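Local coordinates for protein 373aa long hypothetical citrate synthase (Sulfolobus tokodaii, PDB 1VGP) that is a predicted member of the citrate synthase family, a mainly helical protein whose subunit pairs with a second copy, at residues K54-R58 / E59-W63; R72-D76 / F77-F81; H180-N183 / A184-A188; Y238-N241 / R242-N245. One frame throughout, in Å; residues are numbered along the deposited sequence.

How the contacts relate
Contacts 1, 2 and 3 each build the start of a helix, whereas contact 4 lies on the last turns of helix 235-244. Contacts 1 and 2 open the successive helices 58-70 and 76-84; their centres are 30 Å apart and their nearest atoms about 11 Å. Contact 3 is the buried one, its centre 11 Å from the middle of the chain and 28 Å from the centres of both contact 1 and contact 2. All three touch the second subunit. Contact 4 is at the surface, with no other chain of the assembly touching it, and lies across the chain's centre from contacts 1 and 2, 51 and 48 Å away between centres.

Contact 1 of 4, residues K54-R58 / E59-W63; sequences KLPNR and EELNW
The side-chain amide of Asn57 is stacked on the carboxylate of Glu60, the planes 17° apart, with Asn57 ND2 3.3 Å from Glu60 CD; the two side chains as a whole run at about a right angle. Round the same carboxylate, Lys54 NZ comes in on the syn lone pair of Glu60 OE2, 2.7 Å away, in a salt bridge whose second branch, to OE1, is weak. Glu60 OE1 is met on its anti side by the backbone N of Asn57 at 2.9 Å. Two donors of the 54-58 segment thus fix the rotation of the carboxylate, and their presence probably favours its ionised form.

Asn57 is the N-cap of helix 58-70. With its CG placed between the backbone N and the carbonyl carbon (chi1 60°), OD1 turns back to the first helical turn and accepts from Glu60 N at 2.8 Å, tilted from the amide plane, and more weakly from Glu59 N. Because Glu60 in return receives the N-H of Asn57, the pair is a capping box. The helical bonding begins with Leu61 N to Asn57 O at 3.0 Å. Flanking the box, Pro56 CG packs on Leu61 CB at 3.6 Å, a hydrophobic staple bridging the residue before the cap and the fourth helical residue.

Pro56 also rests on Glu45 and Tyr48 of helix 43-52, and Glu60 touches Tyr48 as well; Ile370 of the second subunit packs on Leu61, while Arg373 of that subunit donates to Pro56 O.

Contact 2 of 4, residues R72-D76 / F77-F81; sequences RYLPD and FIIKF
Leu74, which also touches Thr126, Ile127 and Asn130 of helix 113-135, forms a hydrophobic staple with Ile79 over the start of helix 76-84, bracketing the N-cap residue Pro75, whose ring offers no side-chain acceptor to the first turn. Phe77 leads its ring away from the preceding loop, against Glu105 of helix 91-105 and Phe81 of the second subunit. Ile78 instead brings its end back to the loop: chi1 of 90° tucks CG1 over the main chain on the side of Leu74, and CD1 there meets both CB of Leu74, at 3.5 Å, and its CD1. These two side chains cross at about a right angle, while the other branch of Ile78, CG2, touches Pro75 CG at 3.8 Å. Ile79 sets CG1 3.9 Å from Leu74 CB to close the staple, and its backbone N donates to Pro75 O at 3.2 Å. Lys80 N follows with a bond to Asp76 O, but its side chain runs off to a salt bridge with Glu84 of the same chain. Phe81 packs its ring on Thr97 and Leu101 of helix 91-105, and its backbone N bonds Phe77 O at 2.8 Å.

Contact 3 of 4, residues H180-N183 / A184-A188; sequences HEMN and ASTFA
Asn183 reaches from the loop into the first turn of helix 184-193 and meets Ser185 and Thr186 there as the N-cap residue. Its CB has only the N of the next residue, Ala184, close by across the contact; beyond it, chi1 of 48° folds the amide over its own main chain toward the helix start. OD1 is then gripped by three donors. Thr186 N approaches at 2.9 Å, nearly in line with the amide C=O and almost straight at its hydrogen (170°), the classical capping bond. Ser185 OG and Thr186 OG1 each donate to Asn183 OD1 from 3.0 Å, one from either side of the amide plane and well out of it. The remaining branch, ND2, leads back to the loop and makes a weak bond to Glu181 OE2. The main chain adds Phe187 N to Asn183 O at 2.9 Å. Alongside the cap, Met182 SD lies 4.1 Å from Phe187 CB, closing a hydrophobic staple across the helix start, and its CE faces Thr186 CG2.

Helix 327-346 covers this buried turn, with Arg335 on Asn183 and Trp339 and His342 on Thr186, helix 199-210 packs against Ser185, and Pro355 of the second subunit rests on both Met182 and Phe187.

Contact 4 of 4, residues Y238-N241 / R242-N245; sequences YILN and RLSN
Tyr238 and Arg242, one helical turn apart, lie side by side and point the same way, the phenol ring and the guanidinium plane inclined at 34°. The touching is done by the aliphatic part of the arginine: its CD comes to 3.9 Å from Tyr238 CE2, approaching the ring obliquely. Both side chains leave the helix with CG anti to the backbone N (chi1 178° for Tyr238), which is what lets them run along each other, although the arginine bends further out. The tyrosine OH is engaged by Glu228 of the same chain, to which it is hydrogen-bonded.

Ile239 and Leu243 repeat this parallel arrangement, Ile239 CG2 standing 3.9 Å from Leu243 CD1. Leu240 comes to the same leucine at a slant, its CD1 also 3.9 Å from Leu243 CD1. Such i to i+4 and i to i+3 neighbours are those of an alpha-helix, here the closing turns of helix 235-244, carried by the backbone bonds Arg242 N to Tyr238 O at 3.0 Å, Leu243 N to Ile239 O and Ser244 N to Leu240 O. The apolar side packs on helix 281-300, with Ile239 on Val292, Leu240 on Ile295 and Tyr299, and Leu243 on Leu300. On the exposed side, at the helix end, Ser244 OG turns back and donates to Asn241 O at 2.8 Å, from above the plane of that carbonyl.

Contact 1 of 4, residues K54-R58 / E59-W63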
loop_
_atom_site.group_PDB
_atom_site.type_symbol
_atom_site.label_atom_id
_atom_site.label_comp_id
_atom_site.label_asym_id
_atom_site.label_seq_id
_atom_site.Cartn_x
_atom_site.Cartn_y
_atom_site.Cartn_z
ATOM N N LYS A 54 26.259 -3.785 -8.795
ATOM C CA LYS A 54 27.553 -4.443 -8.947
ATOM C C LYS A 54 28.082 -4.952 -7.611
ATOM O O LYS A 54 27.708 -4.438 -6.556
ATOM C CB LYS A 54 28.572 -3.486 -9.578
ATOM C CG LYS A 54 28.700 -2.147 -8.862
ATOM C CD LYS A 54 30.091 -1.948 -8.255
ATOM C CE LYS A 54 30.169 -0.640 -7.462
ATOM N NZ LYS A 54 31.543 -0.051 -7.462
ATOM N N LEU A 55 28.939 -5.971 -7.666
ATOM C CA LEU A 55 29.594 -6.486 -6.471
ATOM C C LEU A 55 30.466 -5.385 -5.897
ATOM O O LEU A 55 31.147 -4.681 -6.642
ATOM C CB LEU A 55 30.456 -7.701 -6.817
ATOM C CG LEU A 55 29.728 -8.924 -7.385
ATOM C CD1 LEU A 55 30.733 -9.853 -8.017
ATOM C CD2 LEU A 55 28.954 -9.642 -6.281
ATOM N N PRO A 56 30.447 -5.213 -4.563
ATOM C CA PRO A 56 31.202 -4.161 -3.868
ATOM C C PRO A 56 32.668 -4.554 -3.714
ATOM O O PRO A 56 32.976 -5.737 -3.558
ATOM C CB PRO A 56 30.504 -4.080 -2.519
ATOM C CG PRO A 56 30.163 -5.508 -2.255
ATOM C CD PRO A 56 29.715 -6.058 -3.600
ATOM N N ASN A 57 33.575 -3.585 -3.749
ATOM C CA ASN A 57 34.935 -3.864 -3.306
ATOM C C ASN A 57 34.956 -3.805 -1.788
ATOM O O ASN A 57 33.955 -3.460 -1.167
ATOM C CB ASN A 57 35.927 -2.854 -3.893
ATOM C CG ASN A 57 35.622 -1.429 -3.489
ATOM O OD1 ASN A 57 35.432 -1.125 -2.311
ATOM N ND2 ASN A 57 35.577 -0.539 -4.474
ATOM N N ARG A 58 36.094 -4.141 -1.191
ATOM C CA ARG A 58 36.163 -4.297 0.258
ATOM C C ARG A 58 35.755 -3.039 1.020
ATOM O O ARG A 58 35.179 -3.127 2.106
ATOM C CB ARG A 58 37.571 -4.718 0.667
ATOM C CG ARG A 58 37.633 -6.079 1.344
ATOM C CD ARG A 58 38.865 -6.852 0.891
ATOM N NE ARG A 58 38.974 -8.146 1.562
ATOM C CZ ARG A 58 39.582 -9.207 1.038
ATOM N NH1 ARG A 58 40.112 -9.137 -0.179
ATOM N NH2 ARG A 58 39.661 -10.338 1.728
ATOM N N GLU A 59 36.056 -1.871 0.459
ATOM C CA GLU A 59 35.728 -0.612 1.119
ATOM C C GLU A 59 34.244 -0.295 0.999
ATOM O O GLU A 59 33.626 0.181 1.955
ATOM C CB GLU A 59 36.550 0.530 0.523
ATOM C CG GLU A 59 38.023 0.203 0.378
ATOM C CD GLU A 59 38.901 1.437 0.395
ATOM O OE1 GLU A 59 40.119 1.300 0.139
ATOM O OE2 GLU A 59 38.376 2.542 0.664
ATOM N N GLU A 60 33.675 -0.557 -0.175
ATOM C CA GLU A 60 32.256 -0.315 -0.387
ATOM C C GLU A 60 31.411 -1.221 0.508
ATOM O O GLU A 60 30.517 -0.747 1.215
ATOM C CB GLU A 60 31.896 -0.525 -1.854
ATOM C CG GLU A 60 32.606 0.429 -2.791
ATOM C CD GLU A 60 32.388 0.089 -4.253
ATOM O OE1 GLU A 60 32.420 -1.116 -4.600
ATOM O OE2 GLU A 60 32.188 1.028 -5.053
ATOM N N LEU A 61 31.697 -2.519 0.497
ATOM C CA LEU A 61 30.963 -3.450 1.346
ATOM C C LEU A 61 31.133 -3.118 2.825
ATOM O O LEU A 61 30.215 -3.299 3.629
ATOM C CB LEU A 61 31.427 -4.890 1.101
ATOM C CG LEU A 61 30.744 -5.944 1.984
ATOM C CD1 LEU A 61 29.266 -6.010 1.641
ATOM C CD2 LEU A 61 31.391 -7.295 1.777
ATOM N N ASN A 62 32.320 -2.645 3.185
ATOM C CA ASN A 62 32.619 -2.355 4.579
ATOM C C ASN A 62 31.757 -1.178 5.021
ATOM O O ASN A 62 31.212 -1.176 6.127
ATOM C CB ASN A 62 34.097 -2.016 4.736
ATOM C CG ASN A 62 34.754 -2.812 5.843
ATOM O OD1 ASN A 62 34.589 -4.034 5.923
ATOM N ND2 ASN A 62 35.504 -2.129 6.707
ATOM N N TRP A 63 31.634 -0.185 4.145
ATOM C CA TRP A 63 30.716 0.910 4.368
ATOM C C TRP A 63 29.289 0.390 4.461
ATOM O O TRP A 63 28.492 0.867 5.270
ATOM C CB TRP A 63 30.809 1.921 3.226
ATOM C CG TRP A 63 29.691 2.918 3.244
ATOM C CD1 TRP A 63 29.607 4.041 4.016
ATOM C CD2 TRP A 63 28.484 2.864 2.490
ATOM N NE1 TRP A 63 28.425 4.690 3.785
ATOM C CE2 TRP A 63 27.709 3.987 2.841
ATOM C CE3 TRP A 63 27.974 1.976 1.530
ATOM C CZ2 TRP A 63 26.456 4.250 2.290
ATOM C CZ3 TRP A 63 26.728 2.231 0.977
ATOM C CH2 TRP A 63 25.986 3.361 1.354
#

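Contact 2 of 4, residues R72-D76 / F77-F81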
loop_
_atom_site.group_PDB
_atom_site.type_symbol
_atom_site.label_atom_id
_atom_site.label_comp_id
_atom_site.label_asym_id
_atom_site.label_seq_id
_atom_site.Cartn_x
_atom_site.Cartn_y
_atom_site.Cartn_z
ATOM N N ARG A 72 19.927 -1.045 13.241
ATOM C CA ARG A 72 19.066 -2.196 13.499
ATOM C C ARG A 72 18.090 -1.900 14.621
ATOM O O ARG A 72 17.084 -2.594 14.782
ATOM C CB ARG A 72 19.895 -3.427 13.879
ATOM C CG ARG A 72 20.854 -3.881 12.808
ATOM C CD ARG A 72 21.613 -5.106 13.252
ATOM N NE ARG A 72 22.244 -5.760 12.114
ATOM C CZ ARG A 72 23.274 -6.589 12.210
ATOM N NH1 ARG A 72 23.790 -6.873 13.396
ATOM N NH2 ARG A 72 23.786 -7.132 11.112
ATOM N N TYR A 73 18.393 -0.871 15.402
ATOM C CA TYR A 73 17.639 -0.590 16.607
ATOM C C TYR A 73 16.314 0.084 16.260
ATOM O O TYR A 73 16.269 0.992 15.427
ATOM C CB TYR A 73 18.472 0.299 17.533
ATOM C CG TYR A 73 19.891 -0.202 17.719
ATOM C CD1 TYR A 73 20.175 -1.251 18.601
ATOM C CD2 TYR A 73 20.950 0.348 16.988
ATOM C CE1 TYR A 73 21.480 -1.743 18.754
ATOM C CE2 TYR A 73 22.262 -0.136 17.134
ATOM C CZ TYR A 73 22.516 -1.182 18.017
ATOM O OH TYR A 73 23.802 -1.662 18.166
ATOM N N LEU A 74 15.238 -0.375 16.894
ATOM C CA LEU A 74 13.924 0.246 16.765
ATOM C C LEU A 74 13.740 1.357 17.800
ATOM O O LEU A 74 14.197 1.233 18.941
ATOM C CB LEU A 74 12.838 -0.806 16.972
ATOM C CG LEU A 74 13.027 -2.149 16.274
ATOM C CD1 LEU A 74 12.049 -3.174 16.857
ATOM C CD2 LEU A 74 12.807 -1.985 14.780
ATOM N N PRO A 75 13.066 2.459 17.421
ATOM C CA PRO A 75 12.775 3.499 18.420
ATOM C C PRO A 75 11.792 3.018 19.478
ATOM O O PRO A 75 11.066 2.041 19.272
ATOM C CB PRO A 75 12.207 4.649 17.591
ATOM C CG PRO A 75 11.686 4.007 16.368
ATOM C CD PRO A 75 12.609 2.855 16.076
ATOM N N ASP A 76 11.770 3.703 20.614
ATOM C CA ASP A 76 11.025 3.222 21.775
ATOM C C ASP A 76 9.530 3.117 21.504
ATOM O O ASP A 76 8.858 2.212 22.016
ATOM C CB ASP A 76 11.257 4.142 22.970
ATOM C CG ASP A 76 12.712 4.486 23.156
ATOM O OD1 ASP A 76 13.215 5.326 22.377
ATOM O OD2 ASP A 76 13.350 3.913 24.069
ATOM N N PHE A 77 9.012 4.051 20.713
ATOM C CA PHE A 77 7.592 4.082 20.436
ATOM C C PHE A 77 7.158 2.773 19.791
ATOM O O PHE A 77 6.201 2.145 20.241
ATOM C CB PHE A 77 7.242 5.268 19.525
ATOM C CG PHE A 77 5.770 5.579 19.471
ATOM C CD1 PHE A 77 5.021 5.670 20.641
ATOM C CD2 PHE A 77 5.132 5.768 18.252
ATOM C CE1 PHE A 77 3.650 5.946 20.598
ATOM C CE2 PHE A 77 3.766 6.044 18.197
ATOM C CZ PHE A 77 3.021 6.132 19.373
ATOM N N ILE A 78 7.869 2.341 18.752
ATOM C CA ILE A 78 7.465 1.120 18.062
ATOM C C ILE A 78 7.737 -0.134 18.909
ATOM O O ILE A 78 6.968 -1.102 18.871
ATOM C CB ILE A 78 8.132 0.993 16.627
ATOM C CG1 ILE A 78 9.465 0.264 16.726
ATOM C CG2 ILE A 78 8.331 2.370 15.985
ATOM C CD1 ILE A 78 9.402 -1.155 16.184
ATOM N N ILE A 79 8.803 -0.110 19.703
ATOM C CA ILE A 79 9.027 -1.191 20.673
ATOM C C ILE A 79 7.898 -1.243 21.703
ATOM O O ILE A 79 7.454 -2.321 22.111
ATOM C CB ILE A 79 10.385 -1.021 21.392
ATOM C CG1 ILE A 79 11.496 -1.595 20.508
ATOM C CG2 ILE A 79 10.377 -1.750 22.724
ATOM C CD1 ILE A 79 12.888 -1.196 20.916
ATOM N N LYS A 80 7.430 -0.066 22.106
ATOM C CA LYS A 80 6.278 0.064 22.992
ATOM C C LYS A 80 5.049 -0.547 22.330
ATOM O O LYS A 80 4.261 -1.264 22.958
ATOM C CB LYS A 80 6.043 1.548 23.273
ATOM C CG LYS A 80 4.980 1.862 24.296
ATOM C CD LYS A 80 5.224 3.258 24.848
ATOM C CE LYS A 80 3.981 3.858 25.510
ATOM N NZ LYS A 80 3.489 3.066 26.676
ATOM N N PHE A 81 4.903 -0.245 21.046
ATOM C CA PHE A 81 3.859 -0.832 20.223
ATOM C C PHE A 81 3.898 -2.351 20.306
ATOM O O PHE A 81 2.869 -2.998 20.503
ATOM C CB PHE A 81 4.038 -0.390 18.764
ATOM C CG PHE A 81 3.252 -1.212 17.780
ATOM C CD1 PHE A 81 1.857 -1.255 17.837
ATOM C CD2 PHE A 81 3.909 -1.939 16.787
ATOM C CE1 PHE A 81 1.128 -2.007 16.922
ATOM C CE2 PHE A 81 3.191 -2.690 15.869
ATOM C CZ PHE A 81 1.793 -2.727 15.935
#

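Contact 3 of 4, residues H180-N183 / A184-A188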
loop_
_atom_site.group_PDB
_atom_site.type_symbol
_atom_site.label_atom_id
_atom_site.label_comp_id
_atom_site.label_asym_id
_atom_site.label_seq_id
_atom_site.Cartn_x
_atom_site.Cartn_y
_atom_site.Cartn_z
ATOM N N HIS A 180 12.580 -11.611 -7.160
ATOM C CA HIS A 180 12.160 -12.603 -8.145
ATOM C C HIS A 180 11.334 -11.930 -9.234
ATOM O O HIS A 180 11.592 -10.775 -9.566
ATOM C CB HIS A 180 11.353 -13.716 -7.469
ATOM C CG HIS A 180 11.527 -15.060 -8.101
ATOM N ND1 HIS A 180 10.462 -15.818 -8.533
ATOM C CD2 HIS A 180 12.640 -15.776 -8.386
ATOM C CE1 HIS A 180 10.909 -16.941 -9.063
ATOM N NE2 HIS A 180 12.228 -16.939 -8.988
ATOM N N GLU A 181 10.345 -12.610 -9.806
ATOM C CA GLU A 181 9.594 -12.030 -10.920
ATOM C C GLU A 181 8.627 -10.924 -10.474
ATOM O O GLU A 181 8.024 -11.010 -9.400
ATOM C CB GLU A 181 8.812 -13.107 -11.686
ATOM C CG GLU A 181 7.508 -13.516 -11.027
ATOM C CD GLU A 181 7.728 -14.307 -9.744
ATOM O OE1 GLU A 181 8.157 -15.478 -9.841
ATOM O OE2 GLU A 181 7.481 -13.763 -8.644
ATOM N N MET A 182 8.487 -9.883 -11.297
ATOM C CA MET A 182 7.493 -8.845 -11.073
ATOM C C MET A 182 6.186 -9.460 -10.586
ATOM O O MET A 182 5.704 -10.429 -11.161
ATOM C CB MET A 182 7.259 -8.061 -12.363
ATOM C CG MET A 182 6.285 -6.892 -12.230
ATOM S SD MET A 182 6.720 -5.760 -10.889
ATOM C CE MET A 182 8.342 -5.259 -11.356
ATOM N N ASN A 183 5.622 -8.887 -9.525
ATOM C CA ASN A 183 4.419 -9.423 -8.907
ATOM C C ASN A 183 3.601 -8.353 -8.200
ATOM O O ASN A 183 3.977 -7.185 -8.179
ATOM C CB ASN A 183 4.780 -10.507 -7.896
ATOM C CG ASN A 183 5.889 -10.076 -6.955
ATOM O OD1 ASN A 183 5.799 -9.042 -6.282
ATOM N ND2 ASN A 183 6.947 -10.870 -6.907
ATOM N N ALA A 184 2.483 -8.776 -7.614
ATOM C CA ALA A 184 1.553 -7.862 -6.967
ATOM C C ALA A 184 2.234 -6.989 -5.920
ATOM O O ALA A 184 1.989 -5.785 -5.864
ATOM C CB ALA A 184 0.418 -8.641 -6.343
ATOM N N SER A 185 3.090 -7.582 -5.091
ATOM C CA SER A 185 3.654 -6.842 -3.963
ATOM C C SER A 185 4.769 -5.880 -4.387
ATOM O O SER A 185 4.826 -4.744 -3.928
ATOM C CB SER A 185 4.164 -7.807 -2.889
ATOM O OG SER A 185 5.088 -8.732 -3.419
ATOM N N THR A 186 5.654 -6.333 -5.265
ATOM C CA THR A 186 6.688 -5.457 -5.796
ATOM C C THR A 186 6.035 -4.328 -6.571
ATOM O O THR A 186 6.510 -3.192 -6.556
ATOM C CB THR A 186 7.627 -6.224 -6.730
ATOM O OG1 THR A 186 8.223 -7.302 -6.004
ATOM C CG2 THR A 186 8.718 -5.317 -7.272
ATOM N N PHE A 187 4.942 -4.647 -7.249
ATOM C CA PHE A 187 4.253 -3.668 -8.072
ATOM C C PHE A 187 3.450 -2.681 -7.201
ATOM O O PHE A 187 3.389 -1.482 -7.493
ATOM C CB PHE A 187 3.330 -4.388 -9.056
ATOM C CG PHE A 187 2.669 -3.480 -10.045
ATOM C CD1 PHE A 187 1.275 -3.445 -10.151
ATOM C CD2 PHE A 187 3.430 -2.674 -10.889
ATOM C CE1 PHE A 187 0.646 -2.617 -11.093
ATOM C CE2 PHE A 187 2.816 -1.842 -11.832
ATOM C CZ PHE A 187 1.417 -1.814 -11.935
ATOM N N ALA A 188 2.844 -3.184 -6.130
ATOM C CA ALA A 188 2.128 -2.316 -5.199
ATOM C C ALA A 188 3.092 -1.259 -4.662
ATOM O O ALA A 188 2.736 -0.084 -4.560
ATOM C CB ALA A 188 1.539 -3.140 -4.046
#

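Contact 4 of 4, residues Y238-N241 / R242-N245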
loop_
_atom_site.group_PDB
_atom_site.type_symbol
_atom_site.label_atom_id
_atom_site.label_comp_id
_atom_site.label_asym_id
_atom_site.label_seq_id
_atom_site.Cartn_x
_atom_site.Cartn_y
_atom_site.Cartn_z
ATOM N N TYR A 238 -1.469 -40.865 0.114
ATOM C CA TYR A 238 -1.877 -39.488 0.349
ATOM C C TYR A 238 -1.821 -38.698 -0.960
ATOM O O TYR A 238 -2.815 -38.113 -1.383
ATOM C CB TYR A 238 -0.966 -38.844 1.404
ATOM C CG TYR A 238 -1.267 -37.392 1.708
ATOM C CD1 TYR A 238 -2.083 -37.036 2.779
ATOM C CD2 TYR A 238 -0.736 -36.367 0.918
ATOM C CE1 TYR A 238 -2.365 -35.693 3.059
ATOM C CE2 TYR A 238 -1.013 -35.030 1.187
ATOM C CZ TYR A 238 -1.829 -34.699 2.257
ATOM O OH TYR A 238 -2.113 -33.368 2.511
ATOM N N ILE A 239 -0.656 -38.699 -1.604
ATOM C CA ILE A 239 -0.442 -37.883 -2.786
ATOM C C ILE A 239 -1.271 -38.392 -3.952
ATOM O O ILE A 239 -1.869 -37.608 -4.698
ATOM C CB ILE A 239 1.051 -37.858 -3.184
ATOM C CG1 ILE A 239 1.746 -36.688 -2.487
ATOM C CG2 ILE A 239 1.205 -37.696 -4.687
ATOM C CD1 ILE A 239 2.346 -37.054 -1.172
ATOM N N LEU A 240 -1.313 -39.708 -4.114
ATOM C CA LEU A 240 -2.062 -40.290 -5.213
ATOM C C LEU A 240 -3.544 -40.043 -5.012
ATOM O O LEU A 240 -4.291 -39.828 -5.971
ATOM C CB LEU A 240 -1.768 -41.793 -5.320
ATOM C CG LEU A 240 -0.896 -42.228 -6.515
ATOM C CD1 LEU A 240 -0.062 -41.059 -7.048
ATOM C CD2 LEU A 240 -0.002 -43.362 -6.092
ATOM N N ASN A 241 -3.978 -40.039 -3.760
ATOM C CA ASN A 241 -5.354 -39.677 -3.480
ATOM C C ASN A 241 -5.616 -38.233 -3.880
ATOM O O ASN A 241 -6.670 -37.902 -4.425
ATOM C CB ASN A 241 -5.671 -39.857 -2.004
ATOM C CG ASN A 241 -7.138 -39.611 -1.710
ATOM O OD1 ASN A 241 -7.500 -38.623 -1.072
ATOM N ND2 ASN A 241 -7.998 -40.507 -2.204
ATOM N N ARG A 242 -4.649 -37.374 -3.606
ATOM C CA ARG A 242 -4.796 -35.962 -3.882
ATOM C C ARG A 242 -4.924 -35.748 -5.394
ATOM O O ARG A 242 -5.771 -34.984 -5.860
ATOM C CB ARG A 242 -3.575 -35.228 -3.332
ATOM C CG ARG A 242 -3.807 -33.793 -2.939
ATOM C CD ARG A 242 -3.337 -33.520 -1.525
ATOM N NE ARG A 242 -4.308 -32.662 -0.869
ATOM C CZ ARG A 242 -4.449 -31.375 -1.144
ATOM N NH1 ARG A 242 -5.585 -30.744 -0.868
ATOM N NH2 ARG A 242 -3.441 -30.712 -1.676
ATOM N N LEU A 243 -4.091 -36.447 -6.158
ATOM C CA LEU A 243 -4.021 -36.242 -7.602
ATOM C C LEU A 243 -5.270 -36.749 -8.305
ATOM O O LEU A 243 -5.702 -36.191 -9.316
ATOM C CB LEU A 243 -2.794 -36.953 -8.185
ATOM C CG LEU A 243 -1.440 -36.402 -7.737
ATOM C CD1 LEU A 243 -0.336 -37.325 -8.203
ATOM C CD2 LEU A 243 -1.251 -35.000 -8.288
ATOM N N SER A 244 -5.850 -37.813 -7.763
ATOM C CA SER A 244 -6.962 -38.486 -8.417
ATOM C C SER A 244 -8.218 -37.630 -8.419
ATOM O O SER A 244 -9.036 -37.727 -9.328
ATOM C CB SER A 244 -7.257 -39.807 -7.722
ATOM O OG SER A 244 -7.692 -39.582 -6.396
ATOM N N ASN A 245 -8.394 -36.800 -7.399
ATOM C CA ASN A 245 -9.490 -35.840 -7.438
ATOM C C ASN A 245 -8.974 -34.434 -7.411
ATOM O O ASN A 245 -8.976 -33.759 -6.380
ATOM C CB ASN A 245 -10.488 -36.094 -6.292
ATOM C CG ASN A 245 -9.816 -36.493 -5.021
ATOM O OD1 ASN A 245 -8.761 -35.968 -4.680
ATOM N ND2 ASN A 245 -10.415 -37.426 -4.303
#